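Local coordinates for protein tRNA (uracil(54)-C(5))-methyltransferase (Pyrococcus abyssi, PDB 2JJQ) that catalyses the S-adenosyl-L-methionine-dependent C5 methylation of uridine 54 in tRNA, forming 5-methyluridine, at residues I25-D30 / L108-G113; F114-V119 / D404-L409; G200-E205 / N274-V279; V211-N216 / S232-K237; D259-L264 / L308-F313. All coordinates share one frame; numbering follows the deposited sequence.

Contact 1 of 5, residues I25-D30 / L108-G113; sequences IRKLND and LKRILG
Arg110 and Asp30 form a salt bridge in which a single carboxylate oxygen takes both donors. Arg110 NH2 lies 2.7 Å from Asp30 OD1 with an N-H...O angle of 158°, and the oxygen sits almost in the guanidinium plane, at its edge. The second bond, from Arg110 NE to the same OD1, is weak: 3.2 Å and bent. The two flat groups are nearly coplanar, 22° apart, as expected of an edge-on pairing. A bend at chi3 of Arg110 (-78°) turns the guanidinium so that its NE and NH2 edge is presented to Asp30. Asp30 OD2 takes no part in this pair; it lies against the methyl end of Ile111, 3.6 Å from CD1. Over one face of the guanidinium comes the ammonium of Lys27, with NZ 3.9 Å from Arg110 CZ. The two cationic groups approach from opposite directions, and the Asp30 carboxylate at the guanidinium edge probably balances part of their charge. The backbone of Asp30 is tied to the same helix, its O accepting from Lys107 NZ, while Leu28 packs on Tyr99 and Phe103. Ile111 also reaches Pro389 and Glu390 of helix 389-398. The arrangement is a surface salt bridge that ties the N-terminal TRAM-like domain, through the loop that follows strand 24-28, to the last turn of helix 97-112.

Contact 2 of 5, residues F114-V119 / D404-L409; sequences FEVEVV and DEIVAL
A parallel strand pairing at the edge of the catalytic domain's mixed sheet joins 117-119, an outermost strand, to 404-409, which lies between it and strand 419-424. The sheet is that of the class I-like S-adenosylmethionine-dependent methyltransferase fold, with 117-119 added at its edge. The evidence for parallel register is the pairing of Val118 with Ala408 and of Val119 with Leu409, the N-to-C directions of the short strands lying 37° apart. Two nearly straight backbone bonds embrace Ala408: its N donates to Glu117 O at 2.8 Å, and its O accepts from Val119 N at the same length. On the N-terminal side of these bonds a water accepts from Glu117 N and donates to Ile406 O at 2.6 Å. On one face, Val118 CG2 meets Ala408 CB, with Leu108 of helix 97-112 packed over both. On the other face, Val119 CG2 touches Val407 CG1 at 3.7 Å; CG2 is anti to the carbonyl carbon of Val119, which brings it back over Ala408 O. Leu409, next to Val119 on this face, has its side chain about 5 Å from that of Glu419, the predicted proton acceptor, and packs on Gln277, whose NE2 binds Val119 O. Ahead of the paired residues, the branch methyl CG2 of Ile406 lies in the plane of the Phe114 ring, at its edge, 3.6 Å from CE2.

Contact 3 of 5, residues G200-E205 / N274-V279; sequences GKFTEE and NSYQAV
With chi1 at -59°, Phe202 carries its ring beside its own backbone N; Tyr276 does the same at -72° from the first turn of its helix, and the two side chains meet at a slant. The edge of Phe202 points to the face of Tyr276, a T-shaped pair with centroids 5.0 Å apart and planes at 63°; the nearest atoms are Phe202 CZ and Tyr276 CD1 at 3.6 Å. Phe202 CE2 also reaches Val279 CG2, at 3.7 Å, and Ser275 O lies in the ring plane at that edge. The loop between strands 192-199 and 206-212 thus packs on the N-terminal turn of helix 275-288, where Asn274 is the N-cap: its OD1 accepts from Gln277 N at 3.1 Å, almost straight at the hydrogen though from above the plane of its amide, and weakly from Tyr276 N. Glu256 joins both sides by accepting from Ser275 OG and from the backbone N of Lys201 and of Phe202. Lys201 bends at chi2, and its CG rests 3.6 Å from Ser275 CB while NZ turns away to a salt bridge with Glu199.

Contact 4 of 5, residues V211-N216 / S232-K237; sequences VTKEGN and SVNRSK
Lys213 NZ donates to Asn234 O over 2.9 Å, arriving tilted 34° from the carbonyl plane. The chain reaches it by bending at both chi2 and chi3, which curls the ammonium back although the side chain starts away from the partner segment. Two waters also accept from NZ, while Ser236 O, though near, is poorly angled for a bond. Backbone bonds follow: Thr212 N to Ser232 O at 2.9 Å and Asn234 N to Thr212 O at 2.8 Å. They pair the ends of strands 206-212 and 228-233 in parallel within a mixed sheet, Val211 facing Ser232 and Thr212 facing Val233. Just beyond, an Asx turn bends the chain: Asn234 OD1 takes Ser236 N from above its carbonyl plane and Ser236 OG in that plane, on a lone pair. In the packing around these bonds, Val233 CG2 lies 3.6 Å from Thr212 OG1, which donates to Lys213 O, and Val233 CG1 covers the centre of one face of the Arg235 guanidinium, which is salt-bridged to Asp244. Glu214 slants across Arg235, its OE2 3.7 Å from Arg235 CG.

Contact 5 of 5, residues D259-L264 / L308-F313; sequences DDVDYL and LAKRGF
Asp260 and Arg311 form a salt bridge whose more secure bond runs from Arg311 NH1 to Asp260 OD2: 3.2 Å, with an N-H...O angle of 148°. The acceptor uses its syn lone pair and lies in the guanidinium plane. The approach of OD1 to NH2 is too short in the model, so the positions of both atoms are doubtful. Tyr307 makes a cation-pi contact with Arg311. Asp260 O is satisfied by a water that donates to it at 2.9 Å and accepts from Lys310 NZ at 2.8 Å, linking backbone to ammonium. The salt bridge and the water bridge join the turn between strands 254-258 and 261-265, a two-stranded hairpin, to the C-terminal end of helix 303-310, which closes in a Schellman motif: Gly312 has positive phi, Phe313 N donates to Leu308 O at 3.0 Å, and Gly312 N to Ala309 O. Next to the polar groups, Val261 CG2, anti to its carbonyl carbon, meets Lys310 CB at 3.6 Å as the side chains slide past each other. Val261 also packs on Ile306 and Tyr307 of this helix.

In the fold
From the N terminus, contact 1 closes first, bringing the TRAM-like domain onto helix 97-112. A short loop leads from that helix to strand 117-119, where contact 2 opens, and the two contacts adjoin. Contact 2 closes only near the C terminus, and contacts 3, 4 and 5 all nest inside its loop. Contact 4, within the five-stranded sheet that runs from 130-136 to 244-250, is nested in turn inside contact 3, which joins that sheet's loop to helix 275-288. Contacts 3 and 5 cross, since 259-264 precedes 274-279 and 308-313 follows; Val279 touches Asp259. Helix 275-288 also links contact 3 to contact 2. Contacts 1 and 4 lie on opposite sides of the chain's centre.

Contact 1 of 5, residues I25-D30 / L108-G113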
# COMPACT_ATOMS: atom_id res chain seq x y z
N ILE A 25 10.10 -16.87 22.95
CA ILE A 25 9.64 -16.81 21.56
C ILE A 25 10.81 -17.17 20.67
O ILE A 25 11.88 -16.63 20.85
CB ILE A 25 9.05 -15.43 21.26
CG1 ILE A 25 7.73 -15.30 21.99
CG2 ILE A 25 8.68 -15.29 19.80
CD1 ILE A 25 7.77 -14.45 23.13
N ARG A 26 10.64 -18.13 19.75
CA ARG A 26 11.75 -18.58 18.93
C ARG A 26 11.77 -17.94 17.55
O ARG A 26 12.84 -17.70 16.97
CB ARG A 26 11.72 -20.09 18.76
CG ARG A 26 11.80 -20.83 20.10
CD ARG A 26 13.19 -20.79 20.79
NE ARG A 26 13.18 -21.56 22.04
CZ ARG A 26 14.13 -21.49 22.97
NH1 ARG A 26 15.17 -20.68 22.79
NH2 ARG A 26 14.04 -22.22 24.09
N LYS A 27 10.58 -17.68 17.01
CA LYS A 27 10.48 -17.08 15.69
C LYS A 27 9.12 -16.40 15.53
O LYS A 27 8.25 -16.47 16.41
CB LYS A 27 10.68 -18.16 14.62
CG LYS A 27 9.48 -19.08 14.44
CD LYS A 27 9.56 -19.80 13.11
CE LYS A 27 8.22 -19.88 12.44
NZ LYS A 27 8.38 -20.35 11.02
N LEU A 28 8.96 -15.70 14.40
CA LEU A 28 7.68 -15.13 14.04
C LEU A 28 7.09 -16.00 12.92
O LEU A 28 7.82 -16.50 12.06
CB LEU A 28 7.86 -13.70 13.50
CG LEU A 28 8.55 -12.75 14.49
CD1 LEU A 28 8.62 -11.31 13.96
CD2 LEU A 28 7.81 -12.77 15.81
N ASN A 29 5.79 -16.16 12.90
CA ASN A 29 5.24 -16.84 11.75
C ASN A 29 5.08 -15.82 10.60
O ASN A 29 5.47 -14.64 10.72
CB ASN A 29 3.96 -17.59 12.09
CG ASN A 29 2.78 -16.69 12.28
OD1 ASN A 29 2.87 -15.47 12.17
ND2 ASN A 29 1.64 -17.30 12.61
N ASP A 30 4.48 -16.28 9.50
CA ASP A 30 4.40 -15.44 8.32
C ASP A 30 3.52 -14.19 8.51
O ASP A 30 3.69 -13.23 7.76
CB ASP A 30 3.96 -16.26 7.09
CG ASP A 30 5.08 -17.12 6.52
OD1 ASP A 30 6.19 -17.20 7.09
OD2 ASP A 30 4.84 -17.75 5.47
N LEU A 108 10.54 -15.16 2.80
CA LEU A 108 10.61 -15.35 1.34
C LEU A 108 11.33 -16.64 0.99
O LEU A 108 10.91 -17.36 0.06
CB LEU A 108 11.33 -14.17 0.63
CG LEU A 108 10.44 -12.90 0.63
CD1 LEU A 108 11.28 -11.71 0.16
CD2 LEU A 108 9.18 -13.13 -0.24
N LYS A 109 12.43 -16.90 1.66
CA LYS A 109 13.16 -18.16 1.40
C LYS A 109 12.26 -19.36 1.70
O LYS A 109 12.22 -20.29 0.91
CB LYS A 109 14.44 -18.23 2.25
CG LYS A 109 15.28 -19.48 1.93
CD LYS A 109 16.68 -19.38 2.59
CE LYS A 109 16.62 -19.53 4.10
NZ LYS A 109 17.97 -19.25 4.73
N ARG A 110 11.51 -19.34 2.81
CA ARG A 110 10.51 -20.41 3.13
C ARG A 110 9.46 -20.63 2.04
O ARG A 110 9.17 -21.77 1.64
CB ARG A 110 9.70 -20.07 4.42
CG ARG A 110 10.52 -19.90 5.72
CD ARG A 110 9.71 -20.07 7.02
NE ARG A 110 8.89 -18.92 7.39
CZ ARG A 110 9.32 -17.92 8.17
NH1 ARG A 110 10.57 -17.94 8.62
NH2 ARG A 110 8.49 -16.91 8.51
N ILE A 111 8.89 -19.53 1.55
CA ILE A 111 7.83 -19.59 0.55
C ILE A 111 8.32 -19.94 -0.87
O ILE A 111 7.71 -20.76 -1.56
CB ILE A 111 7.05 -18.24 0.56
CG1 ILE A 111 6.30 -18.10 1.90
CG2 ILE A 111 6.12 -18.10 -0.71
CD1 ILE A 111 5.74 -16.64 2.17
N LEU A 112 9.39 -19.29 -1.30
CA LEU A 112 9.88 -19.42 -2.66
C LEU A 112 10.91 -20.55 -2.83
O LEU A 112 11.14 -20.97 -3.94
CB LEU A 112 10.61 -18.16 -3.03
CG LEU A 112 9.86 -17.00 -3.70
CD1 LEU A 112 8.39 -17.17 -3.78
CD2 LEU A 112 10.30 -15.63 -3.19
N GLY A 113 11.62 -20.90 -1.76
CA GLY A 113 12.60 -22.01 -1.86
C GLY A 113 14.05 -21.62 -1.96
O GLY A 113 14.93 -22.49 -2.04

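Contact 2 of 5, residues F114-V119 / D404-L409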
# COMPACT_ATOMS: atom_id res chain seq x y z
N PHE A 114 14.35 -20.33 -1.93
CA PHE A 114 15.76 -19.87 -2.11
C PHE A 114 15.91 -18.46 -1.60
O PHE A 114 14.91 -17.78 -1.41
CB PHE A 114 16.17 -19.93 -3.57
CG PHE A 114 15.26 -19.21 -4.48
CD1 PHE A 114 14.19 -19.85 -5.08
CD2 PHE A 114 15.47 -17.87 -4.76
CE1 PHE A 114 13.33 -19.17 -5.91
CE2 PHE A 114 14.59 -17.18 -5.62
CZ PHE A 114 13.54 -17.85 -6.19
N GLU A 115 17.15 -18.05 -1.36
CA GLU A 115 17.46 -16.73 -0.82
C GLU A 115 17.03 -15.61 -1.80
O GLU A 115 17.38 -15.63 -3.01
CB GLU A 115 18.97 -16.65 -0.58
CG GLU A 115 19.40 -15.55 0.36
CD GLU A 115 19.13 -15.93 1.81
OE1 GLU A 115 19.56 -17.04 2.22
OE2 GLU A 115 18.49 -15.11 2.54
N VAL A 116 16.33 -14.62 -1.26
CA VAL A 116 15.93 -13.42 -2.01
C VAL A 116 16.41 -12.19 -1.25
O VAL A 116 16.22 -12.08 -0.06
CB VAL A 116 14.40 -13.39 -2.20
CG1 VAL A 116 14.04 -12.09 -2.92
CG2 VAL A 116 13.97 -14.67 -3.03
N GLU A 117 17.12 -11.30 -1.93
CA GLU A 117 17.56 -10.07 -1.30
C GLU A 117 16.33 -9.21 -0.99
O GLU A 117 15.35 -9.16 -1.79
CB GLU A 117 18.53 -9.31 -2.22
CG GLU A 117 18.82 -7.88 -1.77
CD GLU A 117 19.62 -7.05 -2.80
OE1 GLU A 117 19.92 -7.56 -3.91
OE2 GLU A 117 19.94 -5.87 -2.47
N VAL A 118 16.34 -8.53 0.15
CA VAL A 118 15.29 -7.58 0.52
C VAL A 118 15.89 -6.15 0.59
O VAL A 118 16.73 -5.86 1.48
CB VAL A 118 14.60 -7.93 1.84
CG1 VAL A 118 13.44 -6.96 2.10
CG2 VAL A 118 14.03 -9.38 1.81
N VAL A 119 15.45 -5.28 -0.29
CA VAL A 119 15.97 -3.90 -0.30
C VAL A 119 15.26 -3.07 0.76
O VAL A 119 14.02 -3.01 0.75
CB VAL A 119 15.78 -3.27 -1.70
CG1 VAL A 119 16.29 -1.80 -1.78
CG2 VAL A 119 16.37 -4.19 -2.79
N ASP A 404 14.66 -15.70 -13.65
CA ASP A 404 15.98 -15.32 -14.10
C ASP A 404 16.65 -14.44 -13.02
O ASP A 404 17.81 -14.65 -12.66
CB ASP A 404 15.84 -14.55 -15.41
CG ASP A 404 17.14 -13.99 -15.90
OD1 ASP A 404 18.16 -14.67 -15.66
OD2 ASP A 404 17.16 -12.91 -16.57
N GLU A 405 15.88 -13.49 -12.50
CA GLU A 405 16.36 -12.58 -11.43
C GLU A 405 15.17 -12.30 -10.54
O GLU A 405 14.06 -12.32 -10.99
CB GLU A 405 16.79 -11.24 -11.97
CG GLU A 405 18.21 -11.08 -12.35
CD GLU A 405 18.47 -9.69 -12.85
OE1 GLU A 405 18.65 -8.76 -12.02
OE2 GLU A 405 18.48 -9.52 -14.08
N ILE A 406 15.42 -12.05 -9.26
CA ILE A 406 14.33 -11.70 -8.34
C ILE A 406 14.88 -10.92 -7.15
O ILE A 406 15.98 -11.24 -6.63
CB ILE A 406 13.57 -12.97 -7.85
CG1 ILE A 406 12.33 -12.60 -7.03
CG2 ILE A 406 14.47 -13.85 -7.01
CD1 ILE A 406 11.42 -13.85 -6.83
N VAL A 407 14.14 -9.90 -6.73
CA VAL A 407 14.49 -9.14 -5.55
C VAL A 407 13.18 -8.75 -4.88
O VAL A 407 12.17 -8.68 -5.53
CB VAL A 407 15.25 -7.86 -5.96
CG1 VAL A 407 15.96 -7.29 -4.79
CG2 VAL A 407 16.27 -8.23 -6.99
N ALA A 408 13.21 -8.56 -3.56
CA ALA A 408 12.07 -8.05 -2.81
C ALA A 408 12.42 -6.65 -2.37
O ALA A 408 13.58 -6.35 -2.09
CB ALA A 408 11.81 -8.89 -1.55
N LEU A 409 11.43 -5.78 -2.37
CA LEU A 409 11.64 -4.38 -1.92
C LEU A 409 10.75 -4.23 -0.71
O LEU A 409 9.57 -4.65 -0.73
CB LEU A 409 11.27 -3.36 -2.98
CG LEU A 409 12.24 -3.37 -4.17
CD1 LEU A 409 11.67 -4.41 -5.09
CD2 LEU A 409 12.21 -1.99 -4.84
O HOH W 1 17.66 -11.59 -4.70

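Contact 3 of 5, residues G200-E205 / N274-V279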
# COMPACT_ATOMS: atom_id res chain seq x y z
N GLY A 200 2.90 14.44 -1.64
CA GLY A 200 3.97 14.06 -2.57
C GLY A 200 5.25 14.26 -1.81
O GLY A 200 5.60 15.41 -1.42
N LYS A 201 5.95 13.17 -1.55
CA LYS A 201 7.23 13.31 -0.77
C LYS A 201 8.28 14.12 -1.54
O LYS A 201 9.09 14.84 -0.91
CB LYS A 201 7.80 11.93 -0.40
CG LYS A 201 6.82 11.07 0.40
CD LYS A 201 6.41 11.75 1.73
CE LYS A 201 5.40 10.92 2.44
NZ LYS A 201 5.21 11.37 3.82
N PHE A 202 8.24 14.06 -2.87
CA PHE A 202 9.28 14.69 -3.70
C PHE A 202 8.83 16.03 -4.29
O PHE A 202 9.61 16.69 -4.99
CB PHE A 202 9.77 13.74 -4.80
CG PHE A 202 10.36 12.48 -4.22
CD1 PHE A 202 11.59 12.53 -3.57
CD2 PHE A 202 9.63 11.29 -4.23
CE1 PHE A 202 12.11 11.36 -2.98
CE2 PHE A 202 10.12 10.14 -3.66
CZ PHE A 202 11.36 10.19 -3.02
N THR A 203 7.58 16.41 -4.06
CA THR A 203 7.04 17.66 -4.57
C THR A 203 6.60 18.59 -3.44
O THR A 203 6.42 19.78 -3.69
CB THR A 203 5.76 17.45 -5.40
OG1 THR A 203 4.78 16.82 -4.57
CG2 THR A 203 6.04 16.57 -6.61
N GLU A 204 6.46 18.04 -2.23
CA GLU A 204 5.94 18.70 -1.03
C GLU A 204 4.47 19.16 -1.16
O GLU A 204 4.04 19.99 -0.41
CB GLU A 204 6.86 19.82 -0.58
CG GLU A 204 8.28 19.33 -0.43
CD GLU A 204 9.24 20.39 0.10
OE1 GLU A 204 9.31 21.49 -0.49
OE2 GLU A 204 9.95 20.10 1.07
N GLU A 205 3.71 18.64 -2.09
CA GLU A 205 2.33 19.08 -2.20
C GLU A 205 1.50 18.21 -1.26
O GLU A 205 1.83 17.03 -1.11
CB GLU A 205 1.85 18.89 -3.61
CG GLU A 205 2.50 19.91 -4.51
CD GLU A 205 2.11 19.85 -5.94
OE1 GLU A 205 1.26 19.02 -6.38
OE2 GLU A 205 2.68 20.71 -6.65
N ASN A 274 4.47 3.97 -0.47
CA ASN A 274 5.79 4.32 0.03
C ASN A 274 6.55 5.00 -1.10
O ASN A 274 7.07 4.37 -2.00
CB ASN A 274 6.48 3.06 0.58
CG ASN A 274 7.90 3.31 1.06
OD1 ASN A 274 8.54 4.32 0.71
ND2 ASN A 274 8.43 2.33 1.79
N SER A 275 6.58 6.32 -1.06
CA SER A 275 7.11 7.02 -2.24
C SER A 275 8.59 6.69 -2.41
O SER A 275 9.08 6.64 -3.55
CB SER A 275 6.93 8.53 -2.12
OG SER A 275 5.53 8.83 -2.14
N TYR A 276 9.29 6.47 -1.30
CA TYR A 276 10.78 6.34 -1.38
C TYR A 276 11.16 5.06 -2.04
O TYR A 276 11.99 5.04 -2.96
CB TYR A 276 11.39 6.44 0.00
CG TYR A 276 11.30 7.87 0.50
CD1 TYR A 276 12.28 8.79 0.17
CD2 TYR A 276 10.19 8.31 1.23
CE1 TYR A 276 12.19 10.14 0.59
CE2 TYR A 276 10.10 9.64 1.66
CZ TYR A 276 11.09 10.54 1.32
OH TYR A 276 11.03 11.85 1.77
N GLN A 277 10.49 4.00 -1.62
CA GLN A 277 10.72 2.69 -2.26
C GLN A 277 10.12 2.65 -3.63
O GLN A 277 10.56 1.85 -4.46
CB GLN A 277 9.97 1.61 -1.57
CG GLN A 277 10.66 0.81 -0.65
CD GLN A 277 11.97 0.09 -1.08
OE1 GLN A 277 12.66 0.34 -2.10
NE2 GLN A 277 12.35 -0.75 -0.15
N ALA A 278 9.05 3.42 -3.86
CA ALA A 278 8.43 3.42 -5.19
C ALA A 278 9.49 3.81 -6.21
O ALA A 278 9.43 3.36 -7.34
CB ALA A 278 7.27 4.39 -5.21
N VAL A 279 10.40 4.70 -5.83
CA VAL A 279 11.47 5.14 -6.74
C VAL A 279 12.31 3.89 -7.08
O VAL A 279 12.62 3.65 -8.26
CB VAL A 279 12.33 6.26 -6.13
CG1 VAL A 279 13.56 6.53 -7.00
CG2 VAL A 279 11.47 7.55 -5.98

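Contact 4 of 5, residues V211-N216 / S232-K237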
# COMPACT_ATOMS: atom_id res chain seq x y z
N VAL A 211 -14.12 13.14 4.24
CA VAL A 211 -15.17 12.25 3.82
C VAL A 211 -16.29 12.36 4.84
O VAL A 211 -16.05 12.21 6.02
CB VAL A 211 -14.66 10.77 3.75
CG1 VAL A 211 -15.74 9.84 3.30
CG2 VAL A 211 -13.35 10.64 2.83
N THR A 212 -17.51 12.61 4.35
CA THR A 212 -18.64 12.89 5.19
C THR A 212 -19.90 12.14 4.72
O THR A 212 -19.94 11.52 3.64
CB THR A 212 -18.97 14.40 5.16
OG1 THR A 212 -19.66 14.68 3.94
CG2 THR A 212 -17.67 15.30 5.25
N LYS A 213 -20.93 12.19 5.55
CA LYS A 213 -22.24 11.84 5.07
C LYS A 213 -22.90 13.08 4.42
O LYS A 213 -22.26 14.14 4.25
CB LYS A 213 -23.06 11.26 6.24
CG LYS A 213 -22.38 10.04 6.88
CD LYS A 213 -22.08 8.89 5.91
CE LYS A 213 -23.32 8.16 5.46
NZ LYS A 213 -23.05 7.04 4.48
N GLU A 214 -24.16 12.96 4.03
CA GLU A 214 -24.89 14.09 3.44
C GLU A 214 -24.95 15.27 4.41
O GLU A 214 -25.05 15.10 5.63
CB GLU A 214 -26.30 13.62 2.99
CG GLU A 214 -26.34 12.55 1.86
CD GLU A 214 -26.12 11.09 2.35
OE1 GLU A 214 -25.78 10.88 3.56
OE2 GLU A 214 -26.29 10.15 1.51
N GLY A 215 -24.82 16.48 3.91
CA GLY A 215 -24.63 17.59 4.80
C GLY A 215 -24.00 18.73 4.05
O GLY A 215 -23.94 18.72 2.82
N ASN A 216 -23.50 19.70 4.79
CA ASN A 216 -22.88 20.89 4.24
C ASN A 216 -21.58 21.17 4.97
O ASN A 216 -21.57 21.53 6.15
CB ASN A 216 -23.88 22.05 4.41
CG ASN A 216 -25.26 21.75 3.78
OD1 ASN A 216 -26.25 21.48 4.49
ND2 ASN A 216 -25.31 21.77 2.45
N SER A 232 -15.64 14.96 0.06
CA SER A 232 -16.24 13.81 -0.58
C SER A 232 -17.38 13.34 0.32
O SER A 232 -17.28 13.39 1.52
CB SER A 232 -15.25 12.66 -0.74
OG SER A 232 -14.12 13.06 -1.51
N VAL A 233 -18.45 12.86 -0.29
CA VAL A 233 -19.62 12.41 0.45
C VAL A 233 -19.79 10.92 0.18
O VAL A 233 -19.99 10.48 -0.97
CB VAL A 233 -20.89 13.17 0.09
CG1 VAL A 233 -22.09 12.53 0.80
CG2 VAL A 233 -20.77 14.62 0.49
N ASN A 234 -19.65 10.15 1.23
CA ASN A 234 -19.83 8.71 1.12
C ASN A 234 -21.33 8.48 1.21
O ASN A 234 -21.93 8.54 2.30
CB ASN A 234 -19.09 7.95 2.22
CG ASN A 234 -19.60 6.51 2.34
OD1 ASN A 234 -20.11 5.97 1.36
ND2 ASN A 234 -19.51 5.91 3.55
N ARG A 235 -21.95 8.24 0.06
CA ARG A 235 -23.42 8.00 0.02
C ARG A 235 -23.86 6.52 0.14
O ARG A 235 -25.07 6.21 0.03
CB ARG A 235 -24.00 8.59 -1.26
CG ARG A 235 -23.87 10.09 -1.31
CD ARG A 235 -24.79 10.73 -2.32
NE ARG A 235 -24.71 12.18 -2.15
CZ ARG A 235 -23.79 12.95 -2.73
NH1 ARG A 235 -22.87 12.44 -3.53
NH2 ARG A 235 -23.79 14.26 -2.51
N SER A 236 -22.92 5.62 0.39
CA SER A 236 -23.22 4.20 0.61
C SER A 236 -23.27 3.90 2.10
O SER A 236 -22.87 4.73 2.91
CB SER A 236 -22.11 3.37 -0.01
OG SER A 236 -20.98 3.37 0.84
N LYS A 237 -23.75 2.71 2.47
CA LYS A 237 -23.89 2.37 3.89
C LYS A 237 -22.59 1.86 4.42
O LYS A 237 -22.39 1.78 5.63
CB LYS A 237 -24.94 1.27 4.11
CG LYS A 237 -26.25 1.49 3.40
CD LYS A 237 -27.01 2.69 3.95
CE LYS A 237 -27.88 3.29 2.86
NZ LYS A 237 -27.04 3.87 1.74
O HOH W 2 -21.58 5.07 6.23
O HOH W 3 -25.88 6.36 3.69

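Contact 5 of 5, residues D259-L264 / L308-F313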
# COMPACT_ATOMS: atom_id res chain seq x y z
N ASP A 259 11.83 10.22 -9.63
CA ASP A 259 12.91 10.71 -10.50
C ASP A 259 12.39 11.92 -11.33
O ASP A 259 12.12 13.01 -10.76
CB ASP A 259 13.48 9.57 -11.34
CG ASP A 259 14.29 8.58 -10.51
OD1 ASP A 259 14.84 8.96 -9.44
OD2 ASP A 259 14.40 7.40 -10.92
N ASP A 260 12.23 11.77 -12.64
CA ASP A 260 11.74 12.88 -13.46
C ASP A 260 10.30 12.67 -13.94
O ASP A 260 9.86 13.35 -14.89
CB ASP A 260 12.65 13.06 -14.67
CG ASP A 260 12.80 11.80 -15.52
OD1 ASP A 260 12.47 10.68 -15.10
OD2 ASP A 260 13.32 11.93 -16.65
N VAL A 261 9.60 11.68 -13.37
CA VAL A 261 8.26 11.38 -13.89
C VAL A 261 7.19 11.83 -12.89
O VAL A 261 7.31 11.45 -11.71
CB VAL A 261 8.15 9.85 -14.14
CG1 VAL A 261 6.77 9.50 -14.62
CG2 VAL A 261 9.24 9.40 -15.17
N ASP A 262 6.21 12.64 -13.32
CA ASP A 262 5.18 13.15 -12.41
C ASP A 262 3.95 12.22 -12.50
O ASP A 262 3.68 11.65 -13.57
CB ASP A 262 4.76 14.55 -12.84
CG ASP A 262 5.75 15.63 -12.39
OD1 ASP A 262 6.67 15.37 -11.58
OD2 ASP A 262 5.56 16.76 -12.85
N TYR A 263 3.23 12.09 -11.38
CA TYR A 263 2.03 11.28 -11.30
C TYR A 263 0.99 12.09 -10.54
O TYR A 263 1.27 12.54 -9.42
CB TYR A 263 2.26 9.99 -10.54
CG TYR A 263 3.30 9.08 -11.17
CD1 TYR A 263 2.92 8.17 -12.14
CD2 TYR A 263 4.65 9.15 -10.81
CE1 TYR A 263 3.85 7.32 -12.73
CE2 TYR A 263 5.62 8.28 -11.40
CZ TYR A 263 5.18 7.36 -12.35
OH TYR A 263 6.05 6.48 -12.95
N LEU A 264 -0.18 12.23 -11.14
CA LEU A 264 -1.28 12.97 -10.54
C LEU A 264 -1.91 12.14 -9.47
O LEU A 264 -2.12 10.93 -9.67
CB LEU A 264 -2.35 13.28 -11.60
CG LEU A 264 -1.74 14.22 -12.67
CD1 LEU A 264 -2.70 14.24 -13.92
CD2 LEU A 264 -1.47 15.63 -12.15
N LEU A 308 8.47 3.93 -17.82
CA LEU A 308 9.12 3.30 -18.91
C LEU A 308 9.01 4.12 -20.20
O LEU A 308 9.97 4.18 -20.99
CB LEU A 308 8.61 1.89 -19.15
CG LEU A 308 9.10 0.87 -18.11
CD1 LEU A 308 8.64 -0.50 -18.54
CD2 LEU A 308 10.58 0.84 -17.99
N ALA A 309 7.84 4.70 -20.46
CA ALA A 309 7.66 5.58 -21.62
C ALA A 309 8.65 6.76 -21.51
O ALA A 309 9.27 7.18 -22.50
CB ALA A 309 6.20 6.11 -21.65
N LYS A 310 8.81 7.32 -20.32
CA LYS A 310 9.80 8.41 -20.11
C LYS A 310 11.25 7.95 -20.45
O LYS A 310 12.06 8.76 -21.00
CB LYS A 310 9.77 8.94 -18.67
CG LYS A 310 10.58 10.23 -18.52
CD LYS A 310 9.78 11.48 -18.92
CE LYS A 310 10.63 12.75 -18.60
NZ LYS A 310 9.86 13.91 -19.11
N ARG A 311 11.52 6.68 -20.19
CA ARG A 311 12.87 6.07 -20.43
C ARG A 311 13.03 5.66 -21.91
O ARG A 311 14.12 5.20 -22.34
CB ARG A 311 13.01 4.84 -19.53
CG ARG A 311 13.11 5.15 -18.05
CD ARG A 311 14.30 6.05 -17.75
NE ARG A 311 13.69 6.98 -16.81
CZ ARG A 311 13.52 8.28 -16.92
NH1 ARG A 311 14.09 9.07 -17.83
NH2 ARG A 311 12.83 8.82 -15.94
N GLY A 312 11.97 5.81 -22.69
CA GLY A 312 12.03 5.64 -24.15
C GLY A 312 11.41 4.36 -24.72
O GLY A 312 11.49 4.07 -25.95
N PHE A 313 10.79 3.54 -23.85
CA PHE A 313 10.14 2.34 -24.34
C PHE A 313 8.84 2.65 -25.03
O PHE A 313 8.24 3.72 -24.80
CB PHE A 313 9.85 1.35 -23.18
CG PHE A 313 11.11 0.77 -22.56
CD1 PHE A 313 11.66 -0.43 -23.05
CD2 PHE A 313 11.76 1.44 -21.54
CE1 PHE A 313 12.85 -0.94 -22.48
CE2 PHE A 313 12.94 0.94 -20.97
CZ PHE A 313 13.48 -0.26 -21.44
O HOH W 4 8.04 14.20 -17.03